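Local coordinates for protein argonaute (Marinitoga piezophila, PDB 5I4A), which cleaves single-stranded DNA, and also RNA, that is complementary to a short guide RNA carrying a 5'-hydroxyl end, at residues T549-W560 with I570-K580. Residues are numbered along the deposited sequence; the frame is centred on the assembly and turned at random.
With nucleotides of chain B.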
ATOM      1  N   THR A 549       3.069  -7.073  -4.655  1.00 41.46           N
ATOM      2  CA  THR A 549       3.586  -8.192  -5.431  1.00 33.73           C
ATOM      3  C   THR A 549       2.436  -8.982  -6.045  1.00 37.39           C
ATOM      4  O   THR A 549       1.366  -9.135  -5.443  1.00 34.11           O
ATOM      5  CB  THR A 549       4.464  -9.108  -4.572  1.00 41.55           C
ATOM      6  OG1 THR A 549       5.040 -10.129  -5.396  1.00 39.86           O
ATOM      7  CG2 THR A 549       3.657  -9.766  -3.475  1.00 38.84           C
ATOM      8  N   ASN A 550       2.657  -9.463  -7.265  1.00 31.36           N
ATOM      9  CA  ASN A 550       1.656 -10.207  -8.015  1.00 32.64           C
ATOM     10  C   ASN A 550       1.754 -11.712  -7.795  1.00 35.27           C
ATOM     11  O   ASN A 550       0.920 -12.460  -8.317  1.00 31.66           O
ATOM     12  CB  ASN A 550       1.796  -9.893  -9.509  1.00 31.20           C
ATOM     13  CG  ASN A 550       0.530 -10.167 -10.286  1.00 31.17           C
ATOM     14  OD1 ASN A 550      -0.552  -9.728  -9.904  1.00 37.59           O
ATOM     15  ND2 ASN A 550       0.655 -10.905 -11.383  1.00 31.16           N
ATOM     16  N   ILE A 551       2.746 -12.170  -7.041  1.00 38.02           N
ATOM     17  CA  ILE A 551       2.937 -13.596  -6.802  1.00 35.20           C
ATOM     18  C   ILE A 551       1.977 -14.049  -5.713  1.00 38.95           C
ATOM     19  O   ILE A 551       1.956 -13.485  -4.611  1.00 33.81           O
ATOM     20  CB  ILE A 551       4.394 -13.890  -6.417  1.00 32.01           C
ATOM     21  CG1 ILE A 551       5.332 -13.465  -7.550  1.00 33.20           C
ATOM     22  CG2 ILE A 551       4.569 -15.366  -6.073  1.00 32.25           C
ATOM     23  CD1 ILE A 551       6.794 -13.413  -7.157  1.00 31.85           C
ATOM     24  N   ASN A 552       1.181 -15.067  -6.014  1.00 32.75           N
ATOM     25  CA  ASN A 552       0.151 -15.505  -5.083  1.00 39.07           C
ATOM     26  C   ASN A 552      -0.140 -16.980  -5.341  1.00 42.76           C
ATOM     27  O   ASN A 552       0.650 -17.677  -5.985  1.00 38.47           O
ATOM     28  CB  ASN A 552      -1.091 -14.607  -5.217  1.00 32.32           C
ATOM     29  CG  ASN A 552      -1.766 -14.351  -3.889  1.00 32.44           C
ATOM     30  OD1 ASN A 552      -1.797 -15.221  -3.020  1.00 38.89           O
ATOM     31  ND2 ASN A 552      -2.304 -13.150  -3.720  1.00 35.73           N
ATOM     32  N   SER A 553      -1.280 -17.452  -4.843  1.00 37.84           N
ATOM     33  CA  SER A 553      -1.624 -18.867  -4.895  1.00 35.56           C
ATOM     34  C   SER A 553      -3.077 -19.043  -4.487  1.00 39.54           C
ATOM     35  O   SER A 553      -3.650 -18.204  -3.785  1.00 39.52           O
ATOM     36  CB  SER A 553      -0.723 -19.691  -3.974  1.00 35.61           C
ATOM     37  OG  SER A 553      -1.257 -20.988  -3.771  1.00 40.98           O
ATOM     38  N   TYR A 554      -3.664 -20.157  -4.925  1.00 41.13           N
ATOM     39  CA  TYR A 554      -4.952 -20.577  -4.388  1.00 41.21           C
ATOM     40  C   TYR A 554      -4.815 -21.285  -3.048  1.00 47.10           C
ATOM     41  O   TYR A 554      -5.813 -21.428  -2.333  1.00 50.63           O
ATOM     42  CB  TYR A 554      -5.692 -21.477  -5.387  1.00 40.97           C
ATOM     43  CG  TYR A 554      -4.866 -22.597  -5.987  1.00 50.03           C
ATOM     44  CD1 TYR A 554      -4.609 -23.763  -5.274  1.00 48.03           C
ATOM     45  CD2 TYR A 554      -4.365 -22.497  -7.279  1.00 48.43           C
ATOM     46  CE1 TYR A 554      -3.861 -24.791  -5.826  1.00 43.73           C
ATOM     47  CE2 TYR A 554      -3.620 -23.519  -7.839  1.00 50.34           C
ATOM     48  CZ  TYR A 554      -3.369 -24.662  -7.108  1.00 52.01           C
ATOM     49  OH  TYR A 554      -2.626 -25.680  -7.660  1.00 54.21           O
ATOM     50  N   ASP A 555      -3.610 -21.724  -2.692  1.00 44.15           N
ATOM     51  CA  ASP A 555      -3.355 -22.236  -1.356  1.00 39.06           C
ATOM     52  C   ASP A 555      -3.330 -21.089  -0.350  1.00 37.31           C
ATOM     53  O   ASP A 555      -3.148 -19.920  -0.704  1.00 41.50           O
ATOM     54  CB  ASP A 555      -2.028 -22.994  -1.314  1.00 47.11           C
ATOM     55  CG  ASP A 555      -2.022 -24.211  -2.216  1.00 53.00           C
ATOM     56  OD1 ASP A 555      -3.068 -24.884  -2.312  1.00 60.10           O
ATOM     57  OD2 ASP A 555      -0.970 -24.493  -2.827  1.00 47.06           O
ATOM     58  N   ASP A 556      -3.516 -21.436   0.922  1.00 38.17           N
ATOM     59  CA  ASP A 556      -3.480 -20.458   2.005  1.00 40.07           C
ATOM     60  C   ASP A 556      -2.031 -20.252   2.430  1.00 38.50           C
ATOM     61  O   ASP A 556      -1.393 -21.170   2.957  1.00 46.78           O
ATOM     62  CB  ASP A 556      -4.330 -20.910   3.188  1.00 43.79           C
ATOM     63  CG  ASP A 556      -4.255 -19.946   4.356  1.00 47.84           C
ATOM     64  OD1 ASP A 556      -4.180 -18.725   4.112  1.00 49.76           O
ATOM     65  OD2 ASP A 556      -4.262 -20.407   5.517  1.00 56.52           O
ATOM     66  N   LEU A 557      -1.516 -19.046   2.206  1.00 33.83           N
ATOM     67  CA  LEU A 557      -0.152 -18.690   2.566  1.00 37.44           C
ATOM     68  C   LEU A 557      -0.098 -17.630   3.659  1.00 35.17           C
ATOM     69  O   LEU A 557       0.981 -17.102   3.944  1.00 40.17           O
ATOM     70  CB  LEU A 557       0.605 -18.206   1.326  1.00 33.56           C
ATOM     71  CG  LEU A 557       0.624 -19.183   0.149  1.00 35.07           C
ATOM     72  CD1 LEU A 557       1.120 -18.497  -1.110  1.00 33.30           C
ATOM     73  CD2 LEU A 557       1.485 -20.386   0.479  1.00 38.42           C
ATOM     74  N   LYS A 558      -1.234 -17.304   4.273  1.00 33.83           N
ATOM     75  CA  LYS A 558      -1.256 -16.268   5.295  1.00 44.11           C
ATOM     76  C   LYS A 558      -0.377 -16.665   6.474  1.00 45.68           C
ATOM     77  O   LYS A 558      -0.429 -17.804   6.951  1.00 34.23           O
ATOM     78  CB  LYS A 558      -2.689 -16.006   5.762  1.00 42.67           C
ATOM     79  CG  LYS A 558      -3.647 -15.584   4.654  1.00 36.98           C
ATOM     80  CD  LYS A 558      -4.735 -14.672   5.202  1.00 43.52           C
ATOM     81  CE  LYS A 558      -5.927 -14.584   4.262  1.00 50.45           C
ATOM     82  NZ  LYS A 558      -6.791 -15.794   4.359  1.00 55.14           N
ATOM     83  N   GLU A 559       0.444 -15.715   6.927  1.00 40.82           N
ATOM     84  CA  GLU A 559       1.431 -15.863   7.995  1.00 38.10           C
ATOM     85  C   GLU A 559       2.606 -16.749   7.596  1.00 38.91           C
ATOM     86  O   GLU A 559       3.389 -17.156   8.463  1.00 38.71           O
ATOM     87  CB  GLU A 559       0.795 -16.385   9.290  1.00 41.70           C
ATOM     88  CG  GLU A 559      -0.347 -15.507   9.792  1.00 41.45           C
ATOM     89  CD  GLU A 559      -0.970 -16.022  11.074  1.00 55.93           C
ATOM     90  OE1 GLU A 559      -2.131 -16.482  11.034  1.00 60.60           O
ATOM     91  OE2 GLU A 559      -0.294 -15.970  12.122  1.00 55.22           O
ATOM     92  N   TRP A 560       2.763 -17.047   6.310  1.00 36.89           N
ATOM     93  CA  TRP A 560       3.887 -17.820   5.808  1.00 36.62           C
ATOM     94  C   TRP A 560       4.893 -16.913   5.111  1.00 33.76           C
ATOM     95  O   TRP A 560       4.528 -15.918   4.481  1.00 33.53           O
ATOM     96  CB  TRP A 560       3.420 -18.902   4.832  1.00 40.09           C
ATOM     97  CG  TRP A 560       2.834 -20.093   5.502  1.00 38.43           C
ATOM     98  CD1 TRP A 560       1.533 -20.273   5.875  1.00 34.42           C
ATOM     99  CD2 TRP A 560       3.530 -21.281   5.889  1.00 40.44           C
ATOM    100  NE1 TRP A 560       1.377 -21.502   6.469  1.00 36.74           N
ATOM    101  CE2 TRP A 560       2.590 -22.141   6.489  1.00 39.25           C
ATOM    102  CE3 TRP A 560       4.859 -21.703   5.786  1.00 35.87           C
ATOM    103  CZ2 TRP A 560       2.935 -23.396   6.984  1.00 40.66           C
ATOM    104  CZ3 TRP A 560       5.201 -22.949   6.278  1.00 42.07           C
ATOM    105  CH2 TRP A 560       4.244 -23.781   6.868  1.00 43.57           C
ATOM    106  N   ILE A 570       8.955 -13.592   0.060  1.00 33.40           N
ATOM    107  CA  ILE A 570       7.603 -13.049   0.109  1.00 31.39           C
ATOM    108  C   ILE A 570       6.962 -13.513   1.401  1.00 37.54           C
ATOM    109  O   ILE A 570       6.968 -14.712   1.703  1.00 31.36           O
ATOM    110  CB  ILE A 570       6.742 -13.502  -1.086  1.00 40.04           C
ATOM    111  CG1 ILE A 570       7.438 -13.209  -2.406  1.00 44.26           C
ATOM    112  CG2 ILE A 570       5.381 -12.819  -1.054  1.00 44.04           C
ATOM    113  CD1 ILE A 570       6.636 -13.663  -3.594  1.00 52.84           C
ATOM    114  N   TYR A 571       6.403 -12.579   2.161  1.00 35.97           N
ATOM    115  CA  TYR A 571       5.570 -12.942   3.294  1.00 26.98           C
ATOM    116  C   TYR A 571       4.139 -12.496   3.037  1.00 23.44           C
ATOM    117  O   TYR A 571       3.888 -11.504   2.343  1.00 30.32           O
ATOM    118  CB  TYR A 571       6.104 -12.359   4.613  1.00 33.45           C
ATOM    119  CG  TYR A 571       5.910 -10.873   4.830  1.00 23.42           C
ATOM    120  CD1 TYR A 571       4.704 -10.369   5.305  1.00 27.84           C
ATOM    121  CD2 TYR A 571       6.950  -9.980   4.610  1.00 24.93           C
ATOM    122  CE1 TYR A 571       4.528  -9.014   5.521  1.00 29.71           C
ATOM    123  CE2 TYR A 571       6.784  -8.623   4.828  1.00 34.16           C
ATOM    124  CZ  TYR A 571       5.571  -8.145   5.281  1.00 29.25           C
ATOM    125  OH  TYR A 571       5.400  -6.797   5.499  1.00 28.18           O
ATOM    126  N   TYR A 572       3.202 -13.264   3.581  1.00 27.69           N
ATOM    127  CA  TYR A 572       1.775 -12.973   3.468  1.00 24.79           C
ATOM    128  C   TYR A 572       1.251 -12.718   4.872  1.00 33.78           C
ATOM    129  O   TYR A 572       1.014 -13.674   5.632  1.00 33.65           O
ATOM    130  CB  TYR A 572       1.030 -14.131   2.803  1.00 34.79           C
ATOM    131  CG  TYR A 572       1.457 -14.374   1.368  1.00 31.52           C
ATOM    132  CD1 TYR A 572       2.633 -15.056   1.077  1.00 36.82           C
ATOM    133  CD2 TYR A 572       0.684 -13.921   0.305  1.00 31.31           C
ATOM    134  CE1 TYR A 572       3.029 -15.276  -0.228  1.00 34.44           C
ATOM    135  CE2 TYR A 572       1.071 -14.135  -1.005  1.00 35.76           C
ATOM    136  CZ  TYR A 572       2.245 -14.815  -1.266  1.00 39.42           C
ATOM    137  OH  TYR A 572       2.639 -15.035  -2.566  1.00 39.90           O
ATOM    138  N   PRO A 573       1.075 -11.461   5.271  1.00 35.88           N
ATOM    139  CA  PRO A 573       0.690 -11.172   6.655  1.00 35.82           C
ATOM    140  C   PRO A 573      -0.737 -11.609   6.943  1.00 45.19           C
ATOM    141  O   PRO A 573      -1.571 -11.748   6.045  1.00 36.10           O
ATOM    142  CB  PRO A 573       0.832  -9.649   6.751  1.00 35.97           C
ATOM    143  CG  PRO A 573       0.615  -9.173   5.346  1.00 35.63           C
ATOM    144  CD  PRO A 573       1.192 -10.239   4.456  1.00 35.75           C
ATOM    145  N   LYS A 574      -1.007 -11.834   8.228  1.00 42.38           N
ATOM    146  CA  LYS A 574      -2.344 -12.238   8.641  1.00 39.11           C
ATOM    147  C   LYS A 574      -3.349 -11.147   8.301  1.00 40.67           C
ATOM    148  O   LYS A 574      -3.112  -9.959   8.543  1.00 45.48           O
ATOM    149  CB  LYS A 574      -2.381 -12.542  10.138  1.00 36.11           C
ATOM    150  CG  LYS A 574      -3.739 -13.042  10.614  1.00 36.28           C
ATOM    151  CD  LYS A 574      -3.681 -13.647  12.011  1.00 43.64           C
ATOM    152  CE  LYS A 574      -3.736 -12.582  13.097  1.00 55.08           C
ATOM    153  NZ  LYS A 574      -2.524 -11.715  13.110  1.00 62.77           N
ATOM    154  N   THR A 575      -4.474 -11.557   7.722  1.00 41.58           N
ATOM    155  CA  THR A 575      -5.490 -10.623   7.262  1.00 43.48           C
ATOM    156  C   THR A 575      -6.819 -11.360   7.186  1.00 47.73           C
ATOM    157  O   THR A 575      -6.862 -12.533   6.804  1.00 52.25           O
ATOM    158  CB  THR A 575      -5.121 -10.037   5.890  1.00 49.73           C
ATOM    159  OG1 THR A 575      -3.801  -9.481   5.936  1.00 67.90           O
ATOM    160  CG2 THR A 575      -6.085  -8.947   5.494  1.00 38.65           C
ATOM    161  N   PHE A 576      -7.894 -10.679   7.572  1.00 49.41           N
ATOM    162  CA  PHE A 576      -9.239 -11.203   7.378  1.00 51.81           C
ATOM    163  C   PHE A 576      -9.813 -10.835   6.014  1.00 43.75           C
ATOM    164  O   PHE A 576     -10.973 -11.156   5.739  1.00 51.94           O
ATOM    165  CB  PHE A 576     -10.175 -10.718   8.495  1.00 54.40           C
ATOM    166  CG  PHE A 576     -10.222  -9.222   8.651  1.00 60.38           C
ATOM    167  CD1 PHE A 576      -9.319  -8.571   9.476  1.00 60.91           C
ATOM    168  CD2 PHE A 576     -11.175  -8.469   7.983  1.00 61.30           C
ATOM    169  CE1 PHE A 576      -9.360  -7.197   9.626  1.00 63.19           C
ATOM    170  CE2 PHE A 576     -11.222  -7.094   8.131  1.00 59.57           C
ATOM    171  CZ  PHE A 576     -10.309  -6.458   8.949  1.00 58.65           C
ATOM    172  N   LEU A 577      -9.032 -10.177   5.162  1.00 45.88           N
ATOM    173  CA  LEU A 577      -9.409  -9.857   3.795  1.00 43.33           C
ATOM    174  C   LEU A 577      -8.753 -10.857   2.839  1.00 43.53           C
ATOM    175  O   LEU A 577      -8.382 -11.967   3.237  1.00 43.14           O
ATOM    176  CB  LEU A 577      -9.015  -8.412   3.460  1.00 50.17           C
ATOM    177  CG  LEU A 577      -9.680  -7.223   4.155  1.00 51.56           C
ATOM    178  CD1 LEU A 577      -9.043  -6.946   5.502  1.00 53.26           C
ATOM    179  CD2 LEU A 577      -9.600  -5.989   3.267  1.00 50.61           C
ATOM    180  N   ASN A 578      -8.592 -10.462   1.580  1.00 50.42           N
ATOM    181  CA  ASN A 578      -7.975 -11.329   0.589  1.00 50.12           C
ATOM    182  C   ASN A 578      -6.488 -11.508   0.872  1.00 45.75           C
ATOM    183  O   ASN A 578      -5.822 -10.627   1.422  1.00 44.96           O
ATOM    184  CB  ASN A 578      -8.169 -10.764  -0.817  1.00 50.57           C
ATOM    185  CG  ASN A 578      -9.606 -10.839  -1.278  1.00 62.03           C
ATOM    186  OD1 ASN A 578     -10.236 -11.894  -1.209  1.00 66.20           O
ATOM    187  ND2 ASN A 578     -10.141  -9.714  -1.739  1.00 67.49           N
ATOM    188  N   GLN A 579      -5.973 -12.669   0.483  1.00 43.37           N
ATOM    189  CA  GLN A 579      -4.566 -13.002   0.673  1.00 36.76           C
ATOM    190  C   GLN A 579      -3.707 -12.130  -0.235  1.00 36.61           C
ATOM    191  O   GLN A 579      -3.780 -12.238  -1.463  1.00 36.69           O
ATOM    192  CB  GLN A 579      -4.359 -14.484   0.381  1.00 41.89           C
ATOM    193  CG  GLN A 579      -2.952 -14.998   0.566  1.00 37.29           C
ATOM    194  CD  GLN A 579      -2.877 -16.499   0.377  1.00 37.27           C
ATOM    195  OE1 GLN A 579      -2.840 -17.256   1.347  1.00 45.28           O
ATOM    196  NE2 GLN A 579      -2.866 -16.940  -0.877  1.00 37.25           N
ATOM    197  N   LYS A 580      -2.895 -11.258   0.362  1.00 36.40           N
ATOM    198  CA  LYS A 580      -2.004 -10.378  -0.381  1.00 36.45           C
ATOM    199  C   LYS A 580      -0.584 -10.548   0.134  1.00 36.12           C
ATOM    200  O   LYS A 580      -0.366 -10.726   1.336  1.00 41.71           O
ATOM    201  CB  LYS A 580      -2.426  -8.906  -0.262  1.00 36.09           C
ATOM    202  CG  LYS A 580      -3.790  -8.593  -0.853  1.00 45.47           C
ATOM    203  CD  LYS A 580      -3.853  -7.164  -1.375  1.00 57.47           C
ATOM    204  CE  LYS A 580      -3.361  -6.165  -0.338  1.00 51.60           C
ATOM    205  NZ  LYS A 580      -3.450  -4.761  -0.827  1.00 47.08           N
TER
ATOM    206  P     A B   4      -5.967   0.527  11.075  1.00 35.96           P
ATOM    207  OP1   A B   4      -4.548   0.121  10.907  1.00 37.85           O
ATOM    208  OP2   A B   4      -6.349   1.958  10.974  1.00 34.27           O
ATOM    209  O5'   A B   4      -6.839  -0.311  10.037  1.00 38.64           O
ATOM    210  C5'   A B   4      -6.773  -1.728  10.015  1.00 42.19           C
ATOM    211  C4'   A B   4      -7.915  -2.327   9.237  1.00 46.15           C
ATOM    212  O4'   A B   4      -9.177  -2.027   9.889  1.00 44.02           O
ATOM    213  C3'   A B   4      -8.114  -1.812   7.821  1.00 46.96           C
ATOM    214  O3'   A B   4      -7.208  -2.379   6.889  1.00 40.63           O
ATOM    215  C2'   A B   4      -9.568  -2.168   7.551  1.00 45.04           C
ATOM    216  O2'   A B   4      -9.701  -3.545   7.233  1.00 41.50           O
ATOM    217  C1'   A B   4     -10.201  -1.921   8.919  1.00 39.60           C
ATOM    218  N9    A B   4     -10.811  -0.582   9.003  1.00 30.34           N
ATOM    219  C8    A B   4     -10.280   0.561   9.547  1.00 28.63           C
ATOM    220  N7    A B   4     -11.078   1.599   9.466  1.00 37.96           N
ATOM    221  C5    A B   4     -12.208   1.108   8.823  1.00 23.43           C
ATOM    222  C6    A B   4     -13.414   1.715   8.435  1.00 31.18           C
ATOM    223  N6    A B   4     -13.698   3.002   8.655  1.00 37.47           N
ATOM    224  N1    A B   4     -14.335   0.947   7.809  1.00 30.58           N
ATOM    225  C2    A B   4     -14.052  -0.345   7.593  1.00 24.05           C
ATOM    226  N3    A B   4     -12.951  -1.027   7.908  1.00 39.77           N
ATOM    227  C4    A B   4     -12.056  -0.234   8.527  1.00 32.64           C
TER
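Y572 and Q579 grip the loop 549-560 from within its curve and illustrate how two side chains can hold an irregular backbone in shape. CG of Y572 lies anti to its own carbonyl carbon (chi1 -64°), which lays the ring under L557, whose CB sits over one face, 4.0 Å from the ring centroid. At the far end of the ring, the OH of Y572 donates to I551 O at 2.7 Å, coming from above the carbonyl plane. Beside it, the CD1 methyls of I551 and I570 touch at 3.6 Å.

Q579 reaches in fully extended. Its NE2 bonds to D555 O at 3.0 Å, in the plane of its amide, and to N552 OD1 at 2.9 Å, tilted from that plane, while its OE1 accepts from the backbone N of L557, a modelled separation too short to be taken literally. N552 answers with ND2 to Q579 O (2.8 Å, nearly straight at 168°), and its OD1 also accepts from S553 N. With an alanine in place of N552, Q579 O would probably lose this donor and Q579 NE2 one of its two acceptors, and the glutamine amide could turn more easily.

On the more exposed side, looser contacts of chain carbons with oxygens replace the hydrogen bonds: K558 lays CE 3.4 Å from T575 O, and E559 rests OE1 against CD of K574, whose NZ bonds to N616, the two charged ends staying apart. A type II beta turn from L557 to W560 leads into the next strand, where Y572 N bonds to W560 O at 3.1 Å. The two segments flank the antiparallel hairpin of strands 560-565 and 568-571, part of the central mixed sheet of the RNase H-fold PIWI domain.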